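PDB 5OET: glutathione synthetase-like effector 30 (Gpa-GSS30-apo) from Globodera pallida, which belongs to the eukaryotic glutathione synthetase family (ATP-dependent ligases) and probably acts as an effector of this plant-parasitic nematode. Local coordinates for residues G192-T197 with R263-Q268; G252-H257 with F281-E286. All coordinates share one frame; numbering follows the deposited sequence.

Interaction 1. Residues G192-T197 with R263-Q268; sequences GSFGTT and RQITHQ
Gln264 lays the end of its side chain against the backbone of Gly195, the two CA atoms lying 5.6 Å apart, the closest CA pair of the two segments. Extended beyond CG, the side chain brings its flat amide up to the CA and carbonyl of Gly195, where it borders the backbone of Thr196. With no side chain on Gly195 in between, that amide can lie close to the main chain. Beside it, Ile265 supplies the apolar half. Its bond from CA to CB runs neither at the loop nor away from it, but CG1 stands anti to the carbonyl carbon (chi1 -69°) and the extended branch carries CD1 back to Phe194, 3.9 Å from CB of Phe194 and 4.1 Å from its CD2. The methyl meets the ring obliquely, near its attached end. Helix 225-240 helps enclose the pair through Met228, against Phe194, and Leu233, against Ile265, and Phe478 meets the Phe194 ring. Arg263 of helix 259-270 forms a salt bridge with Asp56 of the second subunit, whose Trp57 meets His267 edge-to-face. The arrangement is thus a buried loop-to-helix junction, packing the entry to helix 196-210 on the crossover helix of a beta-alpha-beta unit, beside the dimer interface.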
loop_
_atom_site.group_PDB
_atom_site.type_symbol
_atom_site.label_atom_id
_atom_site.label_comp_id
_atom_site.label_asym_id
_atom_site.label_seq_id
_atom_site.Cartn_x
_atom_site.Cartn_y
_atom_site.Cartn_z
ATOM N N GLY A 192 -14.884 -11.247 -2.609
ATOM C CA GLY A 192 -14.091 -10.274 -1.871
ATOM C C GLY A 192 -12.865 -10.858 -1.190
ATOM O O GLY A 192 -12.808 -12.041 -0.884
ATOM N N SER A 193 -11.884 -9.989 -0.966
ATOM C CA SER A 193 -10.714 -10.209 -0.100
ATOM C C SER A 193 -9.593 -11.128 -0.601
ATOM O O SER A 193 -8.815 -11.631 0.201
ATOM C CB SER A 193 -11.163 -10.635 1.291
ATOM O OG SER A 193 -12.196 -9.776 1.737
ATOM N N PHE A 194 -9.456 -11.310 -1.911
ATOM C CA PHE A 194 -8.234 -11.930 -2.435
ATOM C C PHE A 194 -6.944 -11.132 -2.100
ATOM O O PHE A 194 -5.925 -11.709 -1.660
ATOM C CB PHE A 194 -8.312 -12.089 -3.950
ATOM C CG PHE A 194 -9.211 -13.190 -4.410
ATOM C CD1 PHE A 194 -9.018 -14.493 -3.983
ATOM C CD2 PHE A 194 -10.201 -12.942 -5.329
ATOM C CE1 PHE A 194 -9.831 -15.518 -4.428
ATOM C CE2 PHE A 194 -11.015 -13.966 -5.780
ATOM C CZ PHE A 194 -10.832 -15.255 -5.323
ATOM N N GLY A 195 -6.998 -9.818 -2.334
ATOM C CA GLY A 195 -5.849 -8.929 -2.157
ATOM C C GLY A 195 -5.697 -8.423 -0.732
ATOM O O GLY A 195 -4.571 -8.283 -0.238
ATOM N N THR A 196 -6.823 -8.176 -0.059
ATOM C CA THR A 196 -6.797 -7.671 1.319
ATOM C C THR A 196 -6.272 -8.692 2.345
ATOM O O THR A 196 -5.685 -8.300 3.368
ATOM C CB THR A 196 -8.175 -7.165 1.822
ATOM O OG1 THR A 196 -9.080 -8.260 1.988
ATOM C CG2 THR A 196 -8.778 -6.130 0.867
ATOM N N THR A 197 -6.498 -9.979 2.089
ATOM C CA THR A 197 -6.210 -11.018 3.072
ATOM C C THR A 197 -4.755 -11.176 3.462
ATOM O O THR A 197 -4.445 -11.150 4.636
ATOM C CB THR A 197 -6.770 -12.355 2.606
ATOM O OG1 THR A 197 -8.188 -12.216 2.486
ATOM C CG2 THR A 197 -6.478 -13.473 3.609
ATOM N N ARG A 263 -6.181 -5.512 -9.012
ATOM C CA ARG A 263 -4.875 -5.022 -9.409
ATOM C C ARG A 263 -3.779 -5.694 -8.645
ATOM O O ARG A 263 -2.699 -5.933 -9.178
ATOM C CB ARG A 263 -4.783 -3.526 -9.182
ATOM C CG ARG A 263 -5.692 -2.717 -10.095
ATOM C CD ARG A 263 -5.080 -2.571 -11.449
ATOM N NE ARG A 263 -5.809 -1.614 -12.261
ATOM C CZ ARG A 263 -5.661 -1.469 -13.576
ATOM N NH1 ARG A 263 -4.812 -2.234 -14.259
ATOM N NH2 ARG A 263 -6.381 -0.548 -14.216
ATOM N N GLN A 264 -4.054 -5.986 -7.390
ATOM C CA GLN A 264 -3.094 -6.664 -6.511
ATOM C C GLN A 264 -2.881 -8.100 -6.896
ATOM O O GLN A 264 -1.804 -8.633 -6.656
ATOM C CB GLN A 264 -3.526 -6.564 -5.032
ATOM C CG GLN A 264 -3.271 -5.186 -4.442
ATOM C CD GLN A 264 -4.100 -4.862 -3.227
ATOM O OE1 GLN A 264 -4.148 -3.710 -2.805
ATOM N NE2 GLN A 264 -4.744 -5.863 -2.637
ATOM N N ILE A 265 -3.892 -8.726 -7.492
ATOM C CA ILE A 265 -3.720 -10.072 -8.055
ATOM C C ILE A 265 -2.683 -10.010 -9.163
ATOM O O ILE A 265 -1.793 -10.855 -9.196
ATOM C CB ILE A 265 -5.048 -10.713 -8.541
ATOM C CG1 ILE A 265 -5.932 -11.031 -7.345
ATOM C CG2 ILE A 265 -4.801 -12.014 -9.266
ATOM C CD1 ILE A 265 -7.395 -11.157 -7.661
ATOM N N THR A 266 -2.785 -8.999 -10.034
ATOM C CA THR A 266 -1.879 -8.850 -11.164
ATOM C C THR A 266 -0.464 -8.531 -10.726
ATOM O O THR A 266 0.477 -8.878 -11.427
ATOM C CB THR A 266 -2.312 -7.756 -12.168
ATOM O OG1 THR A 266 -2.207 -6.459 -11.558
ATOM C CG2 THR A 266 -3.733 -8.004 -12.670
ATOM N N HIS A 267 -0.299 -7.873 -9.584
ATOM C CA HIS A 267 1.053 -7.600 -9.071
ATOM C C HIS A 267 1.720 -8.922 -8.703
ATOM O O HIS A 267 2.918 -9.066 -8.884
ATOM C CB HIS A 267 1.069 -6.638 -7.890
ATOM C CG HIS A 267 0.369 -5.343 -8.149
ATOM N ND1 HIS A 267 -0.180 -4.579 -7.138
ATOM C CD2 HIS A 267 0.094 -4.694 -9.302
ATOM C CE1 HIS A 267 -0.752 -3.506 -7.660
ATOM N NE2 HIS A 267 -0.604 -3.557 -8.972
ATOM N N GLN A 268 0.940 -9.894 -8.237
ATOM C CA GLN A 268 1.474 -11.236 -7.999
ATOM C C GLN A 268 1.695 -12.046 -9.282
ATOM O O GLN A 268 2.657 -12.798 -9.376
ATOM C CB GLN A 268 0.594 -12.012 -7.015
ATOM C CG GLN A 268 0.667 -11.494 -5.584
ATOM C CD GLN A 268 2.077 -11.510 -5.037
ATOM O OE1 GLN A 268 2.751 -12.542 -5.056
ATOM N NE2 GLN A 268 2.549 -10.354 -4.586
#

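Interaction 2. Residues G252-H257 with F281-E286; sequences GSPNSH and FITITE
Thr283 meets Ser253 and Pro254 by van der Waals contact, and no hydrogen bond joins the two segments. The methyl does the touching: CG2 of Thr283 lies 3.7 Å from CA of Ser253 and 3.9 Å from CD of Pro254, so it rests on the backbone where the proline ring begins. O of Gly252 comes to 4.5 Å from CB of Thr283. The Ser253 side chain starts away from the strand. Polar bonds instead stay inside each segment. OG1 of Thr283 sits between its backbone N and carbonyl carbon (chi1 67°) and accepts from N of Glu286 at 3.2 Å, an ST motif. In return, N of Thr283 gives a nearly straight bond of 2.7 Å to OE1 of Glu286, reached on its anti side, 27° out of the carboxylate plane. This reciprocal pair resembles a capping box, and it holds OG1 turned toward Glu286 and CG2 toward the loop. In the other segment, Ser253 to Ser256 form a type I beta turn, closed by N of Ser256 to O of Ser253 at 3.2 Å, while OG of Ser256 bonds to N of Leu258. The contact therefore sits at the surface, where the loop from strand 246-251 to helix 259-270 meets the end of parallel strand 279-283, just ahead of helix 287-290.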
loop_
_atom_site.group_PDB
_atom_site.type_symbol
_atom_site.label_atom_id
_atom_site.label_comp_id
_atom_site.label_asym_id
_atom_site.label_seq_id
_atom_site.Cartn_x
_atom_site.Cartn_y
_atom_site.Cartn_z
ATOM N N GLY A 252 -17.405 -3.622 -12.619
ATOM C CA GLY A 252 -18.639 -2.861 -12.682
ATOM C C GLY A 252 -18.391 -1.406 -12.991
ATOM O O GLY A 252 -19.233 -0.771 -13.602
ATOM N N SER A 253 -17.258 -0.868 -12.548
ATOM C CA SER A 253 -16.872 0.514 -12.844
ATOM C C SER A 253 -15.356 0.698 -12.586
ATOM O O SER A 253 -14.713 -0.188 -12.014
ATOM C CB SER A 253 -17.696 1.511 -12.000
ATOM O OG SER A 253 -16.995 1.938 -10.822
ATOM N N PRO A 254 -14.782 1.849 -13.008
ATOM C CA PRO A 254 -13.349 2.102 -12.757
ATOM C C PRO A 254 -12.987 2.119 -11.255
ATOM O O PRO A 254 -11.915 1.645 -10.865
ATOM C CB PRO A 254 -13.124 3.487 -13.369
ATOM C CG PRO A 254 -14.287 3.720 -14.271
ATOM C CD PRO A 254 -15.433 2.997 -13.658
ATOM N N ASN A 255 -13.894 2.650 -10.434
ATOM C CA ASN A 255 -13.712 2.737 -9.000
ATOM C C ASN A 255 -14.495 1.668 -8.231
ATOM O O ASN A 255 -14.890 1.866 -7.099
ATOM C CB ASN A 255 -14.106 4.150 -8.563
ATOM C CG ASN A 255 -13.225 5.232 -9.215
ATOM O OD1 ASN A 255 -11.975 5.189 -9.127
ATOM N ND2 ASN A 255 -13.869 6.218 -9.856
ATOM N N SER A 256 -14.688 0.510 -8.849
ATOM C CA SER A 256 -15.353 -0.623 -8.205
ATOM C C SER A 256 -14.665 -1.028 -6.926
ATOM O O SER A 256 -13.447 -0.864 -6.778
ATOM C CB SER A 256 -15.371 -1.837 -9.143
ATOM O OG SER A 256 -15.437 -3.064 -8.432
ATOM N N HIS A 257 -15.440 -1.617 -6.021
ATOM C CA HIS A 257 -14.903 -2.048 -4.729
ATOM C C HIS A 257 -13.951 -3.252 -4.855
ATOM O O HIS A 257 -13.230 -3.586 -3.917
ATOM C CB HIS A 257 -16.030 -2.286 -3.708
ATOM C CG HIS A 257 -16.629 -3.647 -3.753
ATOM N ND1 HIS A 257 -17.760 -3.934 -4.489
ATOM C CD2 HIS A 257 -16.266 -4.802 -3.139
ATOM C CE1 HIS A 257 -18.054 -5.216 -4.350
ATOM N NE2 HIS A 257 -17.168 -5.764 -3.528
ATOM N N PHE A 281 -7.975 -4.419 -18.279
ATOM C CA PHE A 281 -9.027 -3.962 -17.364
ATOM C C PHE A 281 -10.073 -3.174 -18.117
ATOM O O PHE A 281 -9.774 -2.100 -18.630
ATOM C CB PHE A 281 -8.453 -3.116 -16.240
ATOM C CG PHE A 281 -7.846 -3.935 -15.165
ATOM C CD1 PHE A 281 -6.726 -4.719 -15.432
ATOM C CD2 PHE A 281 -8.409 -3.975 -13.898
ATOM C CE1 PHE A 281 -6.167 -5.501 -14.454
ATOM C CE2 PHE A 281 -7.848 -4.755 -12.910
ATOM C CZ PHE A 281 -6.723 -5.520 -13.189
ATOM N N ILE A 282 -11.289 -3.718 -18.153
ATOM C CA ILE A 282 -12.404 -3.146 -18.901
ATOM C C ILE A 282 -13.636 -3.101 -17.976
ATOM O O ILE A 282 -13.821 -4.019 -17.175
ATOM C CB ILE A 282 -12.626 -3.978 -20.214
ATOM C CG1 ILE A 282 -13.270 -3.138 -21.295
ATOM C CG2 ILE A 282 -13.465 -5.241 -19.994
ATOM C CD1 ILE A 282 -13.534 -3.915 -22.568
ATOM N N THR A 283 -14.456 -2.052 -18.044
ATOM C CA THR A 283 -15.755 -2.113 -17.386
ATOM C C THR A 283 -16.713 -2.842 -18.284
ATOM O O THR A 283 -16.464 -2.995 -19.475
ATOM C CB THR A 283 -16.413 -0.764 -17.074
ATOM O OG1 THR A 283 -16.762 -0.097 -18.281
ATOM C CG2 THR A 283 -15.523 0.096 -16.261
ATOM N N ILE A 284 -17.827 -3.265 -17.697
ATOM C CA ILE A 284 -18.877 -3.946 -18.431
ATOM C C ILE A 284 -19.615 -3.019 -19.406
ATOM O O ILE A 284 -20.072 -3.494 -20.436
ATOM C CB ILE A 284 -19.844 -4.683 -17.471
ATOM C CG1 ILE A 284 -20.600 -5.787 -18.227
ATOM C CG2 ILE A 284 -20.796 -3.718 -16.778
ATOM C CD1 ILE A 284 -21.428 -6.657 -17.334
ATOM N N THR A 285 -19.716 -1.723 -19.104
ATOM C CA THR A 285 -20.257 -0.739 -20.085
ATOM C C THR A 285 -19.413 -0.627 -21.356
ATOM O O THR A 285 -19.951 -0.615 -22.464
ATOM C CB THR A 285 -20.379 0.683 -19.490
ATOM O OG1 THR A 285 -21.172 0.620 -18.308
ATOM C CG2 THR A 285 -21.065 1.643 -20.462
ATOM N N GLU A 286 -18.102 -0.513 -21.177
ATOM C CA GLU A 286 -17.142 -0.422 -22.287
ATOM C C GLU A 286 -17.129 -1.716 -23.104
ATOM O O GLU A 286 -16.992 -1.690 -24.334
ATOM C CB GLU A 286 -15.715 -0.268 -21.748
ATOM C CG GLU A 286 -15.364 1.033 -21.041
ATOM C CD GLU A 286 -14.017 0.982 -20.310
ATOM O OE1 GLU A 286 -13.626 -0.069 -19.757
ATOM O OE2 GLU A 286 -13.318 2.024 -20.313
#

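The two contacts have centres about 16 Å apart and alternate along the chain: 192-197, then 252-257, 263-268 and 281-286. Three of the four segments belong to one beta-alpha-beta crossover, in which strand 246-251 leads through the loop of interaction 2 into helix 259-270, and the chain returns in parallel strand 279-283; 192-197 packs on its helix. Interaction 1 is buried, its centre about 13 Å from the centre of the chain, whereas interaction 2 is at the surface, its centre about 20 Å from the same point. Phe281 joins them, its ring in a cation-pi contact with Arg263 and its CE1 3.9 Å from CG2 of Thr266. The helix thus ties its mixed sheet to helix 196-210 and to the second subunit.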